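Local coordinates for putative sortase (Streptococcus pneumoniae, PDB 2W1J), which probably acts as a pilus-associated class C sortase, a cysteine transpeptidase that covalently joins pilin subunits during assembly of the pneumococcal pilus, at residues T116-T120 with A121-T125. Residues are numbered along the deposited sequence; the frame is centred on the assembly and turned at random.
Sequences TGLPT and AKMFT
G117 and T125 pin together the two limbs of a hairpin-like part of the loop between strands 108-113 and 135-139 of the sortase domain, a worked example of a side-chain hydroxyl serving as the direct polar link, supplemented by waters. The backbone N of G117 donates an almost straight hydrogen bond (173°) to T125 OG1, 2.8 Å away. That hydroxyl in turn gives its proton to K122 O, in the carbonyl plane and on a lone pair, while T125 N reaches the same oxygen at 2.8 Å within a type II' turn. With chi1 at -66°, OG1 stands beside T125's own backbone N, which lets both donors converge on one acceptor. G117, at phi 87°, takes a bend where a side chain would jam against the preceding carbonyl. T116 crosses T125 at a slant; its OG1 bonds T176 and water 1, which donates to T125 O. Inward, L118 CD1 meets M123 CG at 3.9 Å, M123 leaning on L78.

The tip around T120 faces solvent. Water 2 joins the limbs, accepting from L118 N and donating to A121 O. Water 3 donates to T125 OG1, giving this hydroxyl three partners, which probably hold the T125 rotamer and the 117-125 pinch.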
ATOM      1  N   THR A 116      -1.116  -7.934  11.372  1.00  9.57           N
ATOM      2  CA  THR A 116      -0.348  -9.117  11.744  1.00  9.24           C
ATOM      3  C   THR A 116      -1.105  -9.830  12.862  1.00  8.75           C
ATOM      4  O   THR A 116      -1.603  -9.190  13.790  1.00 10.54           O
ATOM      5  CB  THR A 116       1.079  -8.759  12.244  1.00  9.80           C
ATOM      6  OG1 THR A 116       1.950  -8.482  11.128  1.00 11.42           O
ATOM      7  CG2 THR A 116       1.671  -9.901  13.034  1.00  9.57           C
ATOM      8  N   GLY A 117      -1.220 -11.151  12.761  1.00  7.35           N
ATOM      9  CA  GLY A 117      -1.770 -11.934  13.864  1.00  7.46           C
ATOM     10  C   GLY A 117      -3.281 -12.082  13.893  1.00  7.81           C
ATOM     11  O   GLY A 117      -3.826 -12.554  14.886  1.00  8.52           O
ATOM     12  N   LEU A 118      -3.976 -11.696  12.822  1.00  8.64           N
ATOM     13  CA  LEU A 118      -5.410 -11.974  12.719  0.50  9.52           C
ATOM     14  C   LEU A 118      -5.627 -13.472  12.693  1.00  9.69           C
ATOM     15  O   LEU A 118      -4.947 -14.183  11.960  1.00 11.08           O
ATOM     16  CB  LEU A 118      -5.965 -11.415  11.415  0.50 10.27           C
ATOM     17  CG  LEU A 118      -6.240  -9.925  11.333  0.50 10.02           C
ATOM     18  CD1 LEU A 118      -7.034  -9.670  10.063  0.50 11.20           C
ATOM     19  CD2 LEU A 118      -7.017  -9.466  12.552  0.50  8.77           C
ATOM     20  N   PRO A 119      -6.586 -13.978  13.484  1.00  9.87           N
ATOM     21  CA  PRO A 119      -6.738 -15.434  13.536  1.00  9.59           C
ATOM     22  C   PRO A 119      -7.231 -16.025  12.220  1.00  9.48           C
ATOM     23  O   PRO A 119      -7.005 -17.202  11.954  1.00 10.98           O
ATOM     24  CB  PRO A 119      -7.799 -15.644  14.626  1.00  9.70           C
ATOM     25  CG  PRO A 119      -7.800 -14.373  15.422  1.00 12.08           C
ATOM     26  CD  PRO A 119      -7.456 -13.289  14.451  1.00  9.47           C
ATOM     27  N   THR A 120      -7.869 -15.192  11.401  1.00 10.16           N
ATOM     28  CA  THR A 120      -8.683 -15.632  10.263  1.00 12.34           C
ATOM     29  C   THR A 120      -7.975 -15.532   8.918  1.00 11.79           C
ATOM     30  O   THR A 120      -8.322 -16.225   7.960  1.00 13.04           O
ATOM     31  CB  THR A 120      -9.931 -14.741  10.145  1.00 12.81           C
ATOM     32  OG1 THR A 120      -9.523 -13.366  10.178  1.00 15.87           O
ATOM     33  CG2 THR A 120     -10.891 -15.012  11.294  1.00 15.43           C
ATOM     34  N   ALA A 121      -7.021 -14.620   8.833  1.00 10.44           N
ATOM     35  CA  ALA A 121      -6.324 -14.364   7.581  1.00 10.65           C
ATOM     36  C   ALA A 121      -4.927 -13.886   7.904  1.00 10.09           C
ATOM     37  O   ALA A 121      -4.723 -13.079   8.817  1.00 10.42           O
ATOM     38  CB  ALA A 121      -7.061 -13.314   6.775  1.00 11.43           C
ATOM     39  N   LYS A 122      -3.954 -14.382   7.152  1.00 10.76           N
ATOM     40  CA  LYS A 122      -2.571 -14.081   7.484  1.00 11.00           C
ATOM     41  C   LYS A 122      -2.179 -12.627   7.211  1.00  9.22           C
ATOM     42  O   LYS A 122      -1.328 -12.088   7.912  1.00  9.06           O
ATOM     43  CB  LYS A 122      -1.603 -15.064   6.817  1.00 12.43           C
ATOM     44  CG  LYS A 122      -1.605 -15.018   5.309  1.00 14.71           C
ATOM     45  CD  LYS A 122      -0.747 -16.126   4.712  1.00 17.73           C
ATOM     46  CE  LYS A 122      -0.408 -15.809   3.268  1.00 18.26           C
ATOM     47  NZ  LYS A 122       0.403 -16.893   2.650  1.00 20.58           N
ATOM     48  N   MET A 123      -2.828 -11.985   6.240  1.00  8.30           N
ATOM     49  CA  MET A 123      -2.517 -10.589   5.907  1.00  7.89           C
ATOM     50  C   MET A 123      -1.000 -10.376   5.848  1.00  7.81           C
ATOM     51  O   MET A 123      -0.334 -11.041   5.057  1.00  7.77           O
ATOM     52  CB  MET A 123      -3.218  -9.618   6.868  1.00  7.52           C
ATOM     53  CG  MET A 123      -4.751  -9.756   6.905  1.00  8.36           C
ATOM     54  SD  MET A 123      -5.508  -9.566   5.280  1.00  8.89           S
ATOM     55  CE  MET A 123      -7.227  -9.415   5.766  1.00  9.28           C
ATOM     56  N   PHE A 124      -0.460  -9.482   6.679  1.00  7.10           N
ATOM     57  CA  PHE A 124       0.987  -9.179   6.670  1.00  7.24           C
ATOM     58  C   PHE A 124       1.756  -9.881   7.811  1.00  8.07           C
ATOM     59  O   PHE A 124       2.856  -9.475   8.182  1.00 10.04           O
ATOM     60  CB  PHE A 124       1.243  -7.666   6.753  1.00  7.49           C
ATOM     61  CG  PHE A 124       1.176  -6.923   5.430  1.00  6.38           C
ATOM     62  CD1 PHE A 124       0.958  -7.556   4.208  1.00  6.69           C
ATOM     63  CD2 PHE A 124       1.360  -5.546   5.433  1.00  6.68           C
ATOM     64  CE1 PHE A 124       0.912  -6.809   3.025  1.00  7.55           C
ATOM     65  CE2 PHE A 124       1.322  -4.801   4.270  1.00  7.11           C
ATOM     66  CZ  PHE A 124       1.106  -5.423   3.059  1.00  7.29           C
ATOM     67  N   THR A 125       1.189 -10.943   8.373  1.00  8.14           N
ATOM     68  CA  THR A 125       1.854 -11.631   9.484  1.00  8.93           C
ATOM     69  C   THR A 125       3.297 -12.014   9.166  1.00  9.11           C
ATOM     70  O   THR A 125       4.176 -11.913  10.033  1.00 10.41           O
ATOM     71  CB  THR A 125       1.069 -12.879   9.915  1.00  8.71           C
ATOM     72  OG1 THR A 125      -0.175 -12.454  10.468  1.00  8.95           O
ATOM     73  CG2 THR A 125       1.847 -13.685  10.966  1.00 11.00           C
TER
HETATM   74  O   HOH W   1       4.708  -9.320  10.814  1.00  5.48           O
HETATM   75  O   HOH W   2      -3.083 -11.161  10.101  1.00  4.62           O
HETATM   76  O   HOH W   3      -2.223 -14.267  10.940  1.00  7.00           O